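Local coordinates for protein NAD-dependent aldehyde dehydrogenase (Burkholderia multivorans, PDB 5UJU) that belongs to the aldehyde dehydrogenase family and probably oxidises aldehydes to carboxylic acids with NAD as the hydride acceptor, at residues Ser82-Ala87 / Ile398-Asn403; Thr352-Ile357 / Phe521-Ala526; Asp404-Arg409 / Phe457-Phe462; Ala412-Gly417 / Thr438-Gln443. All blocks are in the same frame, centred on the assembly; numbering follows the deposited sequence.

Interaction 1: residues Ser82-Ala87 / Ile398-Asn403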
# COMPACT_ATOMS: atom_id res chain seq x y z
N SER A 82 -10.99 10.42 35.04
CA SER A 82 -9.82 9.64 35.43
C SER A 82 -10.24 8.28 36.00
O SER A 82 -11.05 8.24 36.93
CB SER A 82 -9.02 10.39 36.47
OG SER A 82 -8.03 9.54 37.03
N PRO A 83 -9.71 7.17 35.48
CA PRO A 83 -10.00 5.87 36.13
C PRO A 83 -9.53 5.82 37.57
O PRO A 83 -9.98 4.95 38.33
CB PRO A 83 -9.25 4.86 35.25
CG PRO A 83 -9.23 5.52 33.89
CD PRO A 83 -9.01 6.99 34.20
N TYR A 84 -8.66 6.74 37.99
CA TYR A 84 -8.22 6.80 39.37
C TYR A 84 -9.11 7.68 40.25
O TYR A 84 -8.86 7.79 41.45
CB TYR A 84 -6.76 7.27 39.43
CG TYR A 84 -5.82 6.20 38.92
CD1 TYR A 84 -5.47 5.12 39.73
CD2 TYR A 84 -5.33 6.22 37.61
CE1 TYR A 84 -4.62 4.12 39.28
CE2 TYR A 84 -4.47 5.20 37.15
CZ TYR A 84 -4.13 4.16 38.00
OH TYR A 84 -3.29 3.14 37.58
N GLY A 85 -10.16 8.27 39.68
CA GLY A 85 -11.11 9.01 40.48
C GLY A 85 -10.74 10.45 40.74
O GLY A 85 -11.46 11.13 41.48
N VAL A 86 -9.64 10.93 40.17
CA VAL A 86 -9.24 12.33 40.30
C VAL A 86 -10.12 13.19 39.39
O VAL A 86 -10.39 12.82 38.24
CB VAL A 86 -7.75 12.48 39.94
CG1 VAL A 86 -7.35 13.95 39.83
CG2 VAL A 86 -6.89 11.78 40.98
N ALA A 87 -10.58 14.32 39.92
CA ALA A 87 -11.34 15.26 39.11
C ALA A 87 -10.44 15.88 38.04
O ALA A 87 -9.37 16.41 38.36
CB ALA A 87 -11.95 16.35 39.99
N ILE A 398 -1.41 -3.79 37.97
CA ILE A 398 -2.68 -3.93 37.28
C ILE A 398 -3.28 -2.59 36.86
O ILE A 398 -4.13 -2.57 35.95
CB ILE A 398 -3.69 -4.74 38.11
CG1 ILE A 398 -4.10 -3.98 39.37
CG2 ILE A 398 -3.05 -6.11 38.50
CD1 ILE A 398 -5.02 -4.79 40.29
N GLY A 399 -2.86 -1.49 37.46
CA GLY A 399 -3.42 -0.21 37.05
C GLY A 399 -4.90 -0.16 37.35
O GLY A 399 -5.41 -0.86 38.24
N ALA A 400 -5.62 0.64 36.58
CA ALA A 400 -7.04 0.87 36.81
C ALA A 400 -7.84 0.46 35.59
O ALA A 400 -7.33 0.44 34.47
CB ALA A 400 -7.32 2.34 37.17
N ILE A 401 -9.11 0.15 35.82
CA ILE A 401 -10.02 -0.25 34.75
C ILE A 401 -10.51 0.99 34.02
O ILE A 401 -10.97 1.96 34.65
CB ILE A 401 -11.19 -1.06 35.34
CG1 ILE A 401 -10.68 -2.33 36.04
CG2 ILE A 401 -12.20 -1.38 34.29
CD1 ILE A 401 -10.08 -3.34 35.10
N GLN A 402 -10.46 0.97 32.68
CA GLN A 402 -10.59 2.22 31.93
C GLN A 402 -12.01 2.80 32.02
O GLN A 402 -12.18 4.02 32.06
CB GLN A 402 -10.20 2.00 30.47
CG GLN A 402 -9.78 3.29 29.72
CD GLN A 402 -10.95 4.11 29.19
OE1 GLN A 402 -11.99 3.56 28.83
NE2 GLN A 402 -10.78 5.43 29.15
N ASN A 403 -13.03 1.95 32.05
CA ASN A 403 -14.41 2.43 32.02
C ASN A 403 -15.32 1.39 32.65
O ASN A 403 -14.93 0.23 32.86
CB ASN A 403 -14.85 2.75 30.59
CG ASN A 403 -14.70 1.58 29.67
OD1 ASN A 403 -15.52 0.65 29.68
ND2 ASN A 403 -13.64 1.59 28.87
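The Tyr84 ring offers one face to the methyl of Ala400, a CH-pi contact in which CB stands 3.9 Å from the ring centroid and 16° off the ring normal. The methyl is displaced toward the rim at the hydroxyl end, where CZ is its nearest ring atom. Beyond the rim, Tyr84 OH reaches Gly399 CA at 3.4 Å, a contact of packing and not a hydrogen bond. Phe431 meets the same ring with its plane turned by about 50°. CG anti to the carbonyl carbon (chi1 -71°) directs the ring toward Ala400. The same Ala400 CB also touches Pro83 CB at 3.7 Å, so the methyl sits in the angle between the proline and the ring. Pro83 CB lies 3.4 Å from Ile401 O. The type I turn that presents Pro83 and Tyr84 closes through Gly85 N to Ser82 O, while Tyr84 N donates to Ser82 OG in an ST turn. The loop between strands 76-77 and 92-93 thus meets the link between helices 391-398 and 404-414, with no other subunit touching it. No hydrogen bond joins the two segments directly. Several of their backbone polar atoms find partners outside: Arg435 bonds both Pro83 and Ile401, and Gln349 bonds Ala400 O and Gln402 N. The direct contact is therefore van der Waals and CH-pi in kind, with Arg435 providing a polar bridge between the segments.

Interaction 2: residues Thr352-Ile357 / Phe521-Ala526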
# COMPACT_ATOMS: atom_id res chain seq x y z
N THR A 352 -2.31 -6.75 23.11
CA THR A 352 -1.45 -7.91 22.94
C THR A 352 -1.62 -8.95 24.05
O THR A 352 -0.92 -9.96 24.04
CB THR A 352 -0.00 -7.47 22.89
OG1 THR A 352 0.23 -6.64 24.03
CG2 THR A 352 0.30 -6.67 21.62
N ALA A 353 -2.50 -8.70 25.02
CA ALA A 353 -2.63 -9.57 26.18
C ALA A 353 -3.31 -10.88 25.81
O ALA A 353 -4.26 -10.89 25.01
CB ALA A 353 -3.44 -8.88 27.26
N PRO A 354 -2.88 -12.01 26.39
CA PRO A 354 -3.51 -13.29 26.05
C PRO A 354 -4.91 -13.41 26.61
O PRO A 354 -5.22 -12.94 27.71
CB PRO A 354 -2.57 -14.33 26.69
CG PRO A 354 -1.95 -13.60 27.86
CD PRO A 354 -1.81 -12.15 27.40
N GLN A 355 -5.78 -14.08 25.86
CA GLN A 355 -7.11 -14.40 26.35
C GLN A 355 -7.35 -15.90 26.48
O GLN A 355 -7.90 -16.35 27.50
CB GLN A 355 -8.18 -13.80 25.43
CG GLN A 355 -9.60 -14.15 25.85
CD GLN A 355 -10.65 -13.65 24.88
OE1 GLN A 355 -10.98 -12.47 24.87
NE2 GLN A 355 -11.18 -14.54 24.05
N ASN A 356 -6.97 -16.69 25.48
CA ASN A 356 -7.25 -18.12 25.44
C ASN A 356 -5.98 -18.91 25.72
O ASN A 356 -4.95 -18.68 25.09
CB ASN A 356 -7.84 -18.51 24.08
CG ASN A 356 -9.19 -17.84 23.80
OD1 ASN A 356 -9.74 -17.12 24.64
ND2 ASN A 356 -9.73 -18.09 22.63
N ILE A 357 -6.07 -19.85 26.66
CA ILE A 357 -4.93 -20.66 27.07
C ILE A 357 -5.32 -22.13 26.88
O ILE A 357 -6.13 -22.67 27.64
CB ILE A 357 -4.53 -20.37 28.53
CG1 ILE A 357 -4.23 -18.86 28.68
CG2 ILE A 357 -3.32 -21.19 28.94
CD1 ILE A 357 -4.00 -18.42 30.11
N PHE A 521 7.44 -10.64 28.16
CA PHE A 521 6.06 -11.10 28.14
C PHE A 521 5.46 -10.91 26.76
O PHE A 521 5.82 -9.99 26.02
CB PHE A 521 5.22 -10.35 29.18
CG PHE A 521 5.85 -10.34 30.54
CD1 PHE A 521 5.86 -11.49 31.32
CD2 PHE A 521 6.48 -9.19 31.02
CE1 PHE A 521 6.46 -11.50 32.56
CE2 PHE A 521 7.08 -9.19 32.27
CZ PHE A 521 7.07 -10.35 33.05
N VAL A 522 4.54 -11.83 26.41
CA VAL A 522 3.92 -11.77 25.09
C VAL A 522 3.28 -10.41 24.85
O VAL A 522 3.19 -9.96 23.70
CB VAL A 522 2.91 -12.92 24.92
CG1 VAL A 522 1.67 -12.70 25.79
CG2 VAL A 522 2.54 -13.10 23.44
N ASN A 523 2.87 -9.71 25.92
CA ASN A 523 2.29 -8.38 25.75
C ASN A 523 3.27 -7.41 25.13
O ASN A 523 2.86 -6.45 24.47
CB ASN A 523 1.82 -7.78 27.08
CG ASN A 523 1.10 -8.78 27.97
OD1 ASN A 523 1.55 -9.92 28.13
ND2 ASN A 523 -0.01 -8.36 28.57
N GLN A 524 4.57 -7.62 25.33
CA GLN A 524 5.58 -6.61 25.01
C GLN A 524 6.06 -6.70 23.57
O GLN A 524 6.15 -7.79 22.99
CB GLN A 524 6.78 -6.74 25.95
CG GLN A 524 6.44 -6.53 27.41
CD GLN A 524 7.59 -6.89 28.32
OE1 GLN A 524 8.24 -7.92 28.15
NE2 GLN A 524 7.88 -6.01 29.28
N SER A 525 6.36 -5.54 22.99
CA SER A 525 7.01 -5.51 21.68
C SER A 525 7.91 -4.28 21.62
O SER A 525 7.58 -3.22 22.16
CB SER A 525 5.99 -5.50 20.52
OG SER A 525 5.35 -4.24 20.36
N ALA A 526 9.04 -4.44 20.94
CA ALA A 526 10.04 -3.39 20.83
C ALA A 526 10.04 -2.83 19.42
O ALA A 526 10.08 -3.59 18.45
CB ALA A 526 11.44 -3.91 21.19
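Thr352 lays its side chain against the backbone carbonyl of Asn523, with CB 3.4 Å and OG1 2.7 Å from Asn523 O. The shorter approach is a hydrogen bond donated by the hydroxyl, and it comes in the carbonyl plane on a lone pair, strongly bent from the C=O direction at 111°. With chi1 at 51°, Thr352 OG1 lies in the crowded position between its own backbone N and carbonyl carbon, from which it faces the turn across the contact. The Asn523 amide extends the other way, its ND2 brushing Ala353 CB at 3.7 Å while donating to Ser342 O, the partner that holds this group. Beyond it the contact turns apolar: Pro354 CD and Val522 CG1 meet at 3.9 Å, the two side chains running antiparallel alongside. A type I turn from Phe521 to Gln524 presents Val522 and Asn523 together. It is closed by Gln524 N to Phe521 O and braced by Phe521 N donating to Gln524 OE1. Gln524 O in turn accepts from Arg560 of the second subunit, so the turn also meets the dimer interface. In this family the nucleophilic cysteine is the residue directly before segment 352-357, so the contact probably borders the active site. One bond across the contact orients the Thr352 hydroxyl, while Ser342 satisfies the buried Asn523 amide nitrogen.

Interaction 3: residues Asp404-Arg409 / Phe457-Phe462. With NA (sodium ion), chain C.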
# COMPACT_ATOMS: atom_id res chain seq x y z
N ASP A 404 -16.55 1.81 32.96
CA ASP A 404 -17.48 0.92 33.63
C ASP A 404 -17.99 -0.19 32.73
O ASP A 404 -18.57 -1.16 33.24
CB ASP A 404 -18.66 1.72 34.17
CG ASP A 404 -18.25 2.76 35.18
OD1 ASP A 404 -17.49 2.42 36.11
OD2 ASP A 404 -18.69 3.93 35.04
N GLY A 405 -17.76 -0.12 31.41
CA GLY A 405 -18.18 -1.20 30.54
C GLY A 405 -17.32 -2.44 30.70
O GLY A 405 -17.80 -3.56 30.49
N VAL A 406 -16.06 -2.27 31.12
CA VAL A 406 -15.21 -3.42 31.39
C VAL A 406 -15.72 -4.15 32.63
O VAL A 406 -15.74 -5.39 32.68
CB VAL A 406 -13.74 -2.99 31.54
CG1 VAL A 406 -12.87 -4.16 31.99
CG2 VAL A 406 -13.23 -2.36 30.25
N THR A 407 -16.12 -3.39 33.65
CA THR A 407 -16.69 -3.99 34.85
C THR A 407 -17.92 -4.82 34.53
O THR A 407 -18.12 -5.90 35.10
CB THR A 407 -17.04 -2.88 35.85
OG1 THR A 407 -15.83 -2.24 36.28
CG2 THR A 407 -17.75 -3.47 37.06
N ALA A 408 -18.78 -4.34 33.62
CA ALA A 408 -19.96 -5.10 33.24
C ALA A 408 -19.59 -6.40 32.54
O ALA A 408 -20.22 -7.45 32.77
CB ALA A 408 -20.87 -4.26 32.34
N ARG A 409 -18.56 -6.37 31.69
CA ARG A 409 -18.17 -7.55 30.95
C ARG A 409 -17.53 -8.60 31.85
O ARG A 409 -17.68 -9.80 31.60
CB ARG A 409 -17.23 -7.17 29.81
CG ARG A 409 -16.86 -8.32 28.89
CD ARG A 409 -15.98 -7.86 27.73
NE ARG A 409 -16.60 -6.80 26.93
CZ ARG A 409 -16.31 -5.51 27.02
NH1 ARG A 409 -15.37 -5.09 27.87
NH2 ARG A 409 -16.94 -4.64 26.25
N PHE A 457 -13.02 -7.76 26.36
CA PHE A 457 -12.04 -6.73 26.68
C PHE A 457 -11.99 -6.53 28.19
O PHE A 457 -13.02 -6.34 28.84
CB PHE A 457 -12.36 -5.41 25.98
CG PHE A 457 -11.40 -4.32 26.32
CD1 PHE A 457 -10.11 -4.33 25.80
CD2 PHE A 457 -11.77 -3.28 27.16
CE1 PHE A 457 -9.20 -3.32 26.11
CE2 PHE A 457 -10.87 -2.27 27.48
CZ PHE A 457 -9.58 -2.29 26.95
N GLY A 458 -10.79 -6.60 28.74
CA GLY A 458 -10.61 -6.50 30.16
C GLY A 458 -9.85 -7.70 30.69
O GLY A 458 -9.35 -8.53 29.92
N PRO A 459 -9.75 -7.81 32.01
CA PRO A 459 -8.91 -8.86 32.62
C PRO A 459 -9.64 -10.19 32.72
O PRO A 459 -9.97 -10.68 33.80
CB PRO A 459 -8.60 -8.26 34.00
CG PRO A 459 -9.85 -7.48 34.33
CD PRO A 459 -10.35 -6.91 33.01
N ILE A 460 -9.90 -10.79 31.56
CA ILE A 460 -10.72 -12.00 31.46
C ILE A 460 -9.94 -13.04 30.66
O ILE A 460 -9.40 -12.72 29.60
CB ILE A 460 -12.06 -11.69 30.76
CG1 ILE A 460 -12.83 -10.62 31.56
CG2 ILE A 460 -12.86 -12.98 30.49
CD1 ILE A 460 -13.91 -9.88 30.74
N SER A 461 -9.88 -14.27 31.16
CA SER A 461 -9.18 -15.30 30.40
C SER A 461 -9.80 -16.68 30.63
O SER A 461 -10.54 -16.91 31.60
CB SER A 461 -7.69 -15.33 30.73
OG SER A 461 -7.48 -15.57 32.11
N PHE A 462 -9.49 -17.58 29.70
CA PHE A 462 -10.03 -18.94 29.67
C PHE A 462 -8.88 -19.93 29.57
O PHE A 462 -8.06 -19.85 28.64
CB PHE A 462 -10.99 -19.12 28.49
CG PHE A 462 -11.95 -17.99 28.32
CD1 PHE A 462 -13.05 -17.85 29.16
CD2 PHE A 462 -11.75 -17.03 27.34
CE1 PHE A 462 -13.93 -16.79 29.01
CE2 PHE A 462 -12.63 -15.97 27.19
CZ PHE A 462 -13.71 -15.84 28.03
NA NA C . -7.66 -9.27 27.89
O HOH W 1 -8.86 -7.23 26.85
O HOH W 2 -9.52 -10.85 27.31
O HOH W 3 -6.75 -11.40 29.36
O HOH W 4 -6.44 -10.13 25.76
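Arg409 and Phe457 meet with guanidinium and ring planes 74° apart, an arrangement that sets a flat cation nearly perpendicular to an aromatic ring. The guanidinium has Phe457 CB over one face, while its NH1 sits at the ring's edge. A bend at chi3 (-57°) turns the arginine chain back so that NH1 donates to Phe457 O at 2.8 Å. That bond is not straight: the N-H...O angle is 139° and the oxygen lies off the guanidinium plane. Val406 approaches the same phenylalanine obliquely, CG2 reaching CD2 at 3.5 Å. Its other branch, CG1, comes to 3.7 Å from CA of Gly458, which has no side chain to block it. Arg409 CG and Ile460 CD1 add an apolar touch at 3.8 Å. Gly458 itself serves the sodium ion: its O binds the metal at 2.7 Å, alongside four waters and Gly348 O. The same oxygen also accepts from Ile460 N across an inverse gamma turn centred on Pro459. Thus helix 404-414 rests its first turns on the loop that leads into strand 460-466, a strand placed between 440-445 and 356-360, while Pro459 and Ile460 reach further along the helix to Ile410 and Ala413.

Interaction 4: residues Ala412-Gly417 / Thr438-Gln443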
# COMPACT_ATOMS: atom_id res chain seq x y z
N ALA A 412 -20.44 -10.38 33.20
CA ALA A 412 -20.99 -11.26 32.17
C ALA A 412 -20.14 -12.52 32.03
O ALA A 412 -20.68 -13.63 31.91
CB ALA A 412 -21.10 -10.53 30.84
N ALA A 413 -18.81 -12.37 32.05
CA ALA A 413 -17.93 -13.52 31.88
C ALA A 413 -18.04 -14.51 33.03
O ALA A 413 -17.81 -15.71 32.83
CB ALA A 413 -16.48 -13.05 31.71
N ARG A 414 -18.40 -14.05 34.24
CA ARG A 414 -18.51 -14.95 35.38
C ARG A 414 -19.47 -16.10 35.11
O ARG A 414 -19.26 -17.22 35.58
CB ARG A 414 -18.96 -14.20 36.63
CG ARG A 414 -17.86 -13.48 37.36
CD ARG A 414 -18.37 -12.93 38.68
NE ARG A 414 -17.31 -12.23 39.40
CZ ARG A 414 -17.23 -10.90 39.51
NH1 ARG A 414 -18.15 -10.14 38.95
NH2 ARG A 414 -16.22 -10.35 40.17
N ALA A 415 -20.54 -15.85 34.36
CA ALA A 415 -21.55 -16.87 34.13
C ALA A 415 -21.15 -17.89 33.07
O ALA A 415 -21.88 -18.86 32.87
CB ALA A 415 -22.87 -16.21 33.71
N VAL A 416 -20.00 -17.72 32.42
CA VAL A 416 -19.75 -18.43 31.17
C VAL A 416 -19.17 -19.84 31.37
O VAL A 416 -19.49 -20.75 30.60
CB VAL A 416 -18.84 -17.56 30.29
CG1 VAL A 416 -17.83 -18.40 29.52
CG2 VAL A 416 -19.70 -16.75 29.33
N GLY A 417 -18.34 -20.05 32.39
CA GLY A 417 -17.85 -21.39 32.65
C GLY A 417 -17.68 -21.69 34.12
O GLY A 417 -18.48 -21.23 34.95
N THR A 438 -9.34 -7.16 39.90
CA THR A 438 -8.36 -8.21 39.66
C THR A 438 -8.83 -9.13 38.53
O THR A 438 -10.01 -9.13 38.18
CB THR A 438 -8.11 -9.02 40.94
OG1 THR A 438 -9.33 -9.66 41.37
CG2 THR A 438 -7.60 -8.11 42.04
N PRO A 439 -7.93 -9.93 37.94
CA PRO A 439 -8.33 -10.74 36.79
C PRO A 439 -9.31 -11.85 37.14
O PRO A 439 -9.29 -12.45 38.22
CB PRO A 439 -7.00 -11.32 36.29
CG PRO A 439 -5.95 -10.38 36.79
CD PRO A 439 -6.46 -9.93 38.12
N LEU A 440 -10.19 -12.13 36.17
CA LEU A 440 -11.09 -13.26 36.20
C LEU A 440 -10.52 -14.37 35.32
O LEU A 440 -10.21 -14.14 34.15
CB LEU A 440 -12.48 -12.86 35.69
CG LEU A 440 -13.50 -14.00 35.50
CD1 LEU A 440 -13.92 -14.59 36.85
CD2 LEU A 440 -14.68 -13.47 34.75
N VAL A 441 -10.36 -15.56 35.89
CA VAL A 441 -9.82 -16.71 35.17
C VAL A 441 -10.85 -17.82 35.20
O VAL A 441 -11.31 -18.22 36.28
CB VAL A 441 -8.48 -17.19 35.73
CG1 VAL A 441 -7.96 -18.34 34.87
CG2 VAL A 441 -7.44 -16.05 35.74
N LEU A 442 -11.22 -18.31 34.02
CA LEU A 442 -12.28 -19.29 33.88
C LEU A 442 -11.74 -20.57 33.25
O LEU A 442 -10.73 -20.56 32.54
CB LEU A 442 -13.43 -18.75 33.03
CG LEU A 442 -14.03 -17.44 33.56
CD1 LEU A 442 -14.53 -16.58 32.43
CD2 LEU A 442 -15.14 -17.73 34.53
N GLN A 443 -12.43 -21.67 33.51
CA GLN A 443 -12.13 -22.93 32.86
C GLN A 443 -13.20 -23.20 31.81
O GLN A 443 -14.40 -23.10 32.11
CB GLN A 443 -12.08 -24.08 33.87
CG GLN A 443 -11.83 -25.43 33.22
CD GLN A 443 -11.71 -26.58 34.22
OE1 GLN A 443 -11.31 -26.39 35.37
NE2 GLN A 443 -12.06 -27.77 33.78
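Apolar contacts carry the joint between Ala413 and Leu440 and Leu442 of strand 440-445. Ala413 CB meets Leu440 CD2 at 3.6 Å and Leu442 CD1 at 4.1 Å, so one methyl is received between two alternate side chains on the same face of the strand. Leu440 extends with CG anti to its backbone N (chi1 173°), which brings its methyls up under the helix, CD2 also passing Arg414 N at 3.8 Å. Carbon-to-carbonyl contacts form a second group: Leu442 CD1 lies 3.4 Å from Ala413 O, the carbonyl that also accepts from Val416 N. Farther on, Gly417 CA comes to 3.9 Å from Gln443 O. No hydrogen bond crosses the contact. Charge enters at the border, with Arg414: its CG lies alongside Leu440 CD2 at 4.1 Å, and the extended chain carries the guanidinium on to salt bridges with Asp422 and Asp411. This is helix-on-sheet packing of an alpha/beta domain: the last turn of helix 404-414 lies against one face of the mixed sheet, and the chain then proceeds into strand 418-421, outermost in the sheet within this chain and antiparallel to 440-445.

Interactions 2, 3 and 4 meet on one mixed sheet, where strands 440-445, 460-466 and 356-360 lie side by side. Phe462 N to Gln355 O and Phe462 O to Ile357 N, probable backbone hydrogen bonds, join interactions 2 and 3; Pro459 O with Leu440 N (2.8 Å), another probable one, joins interaction 3 to interaction 4. The latter two also share helix 404-414, their centres about 9 Å apart. Interaction 1 adjoins interaction 3 through Ile401 CG2 and Val406 CB (3.5 Å). The sodium ion, bound by Gly458 of interaction 3, sits about 4 Å from the Ala353 side chain of interaction 2, which probably borders the active site, and about 10 Å from those of Ile401 and Leu440.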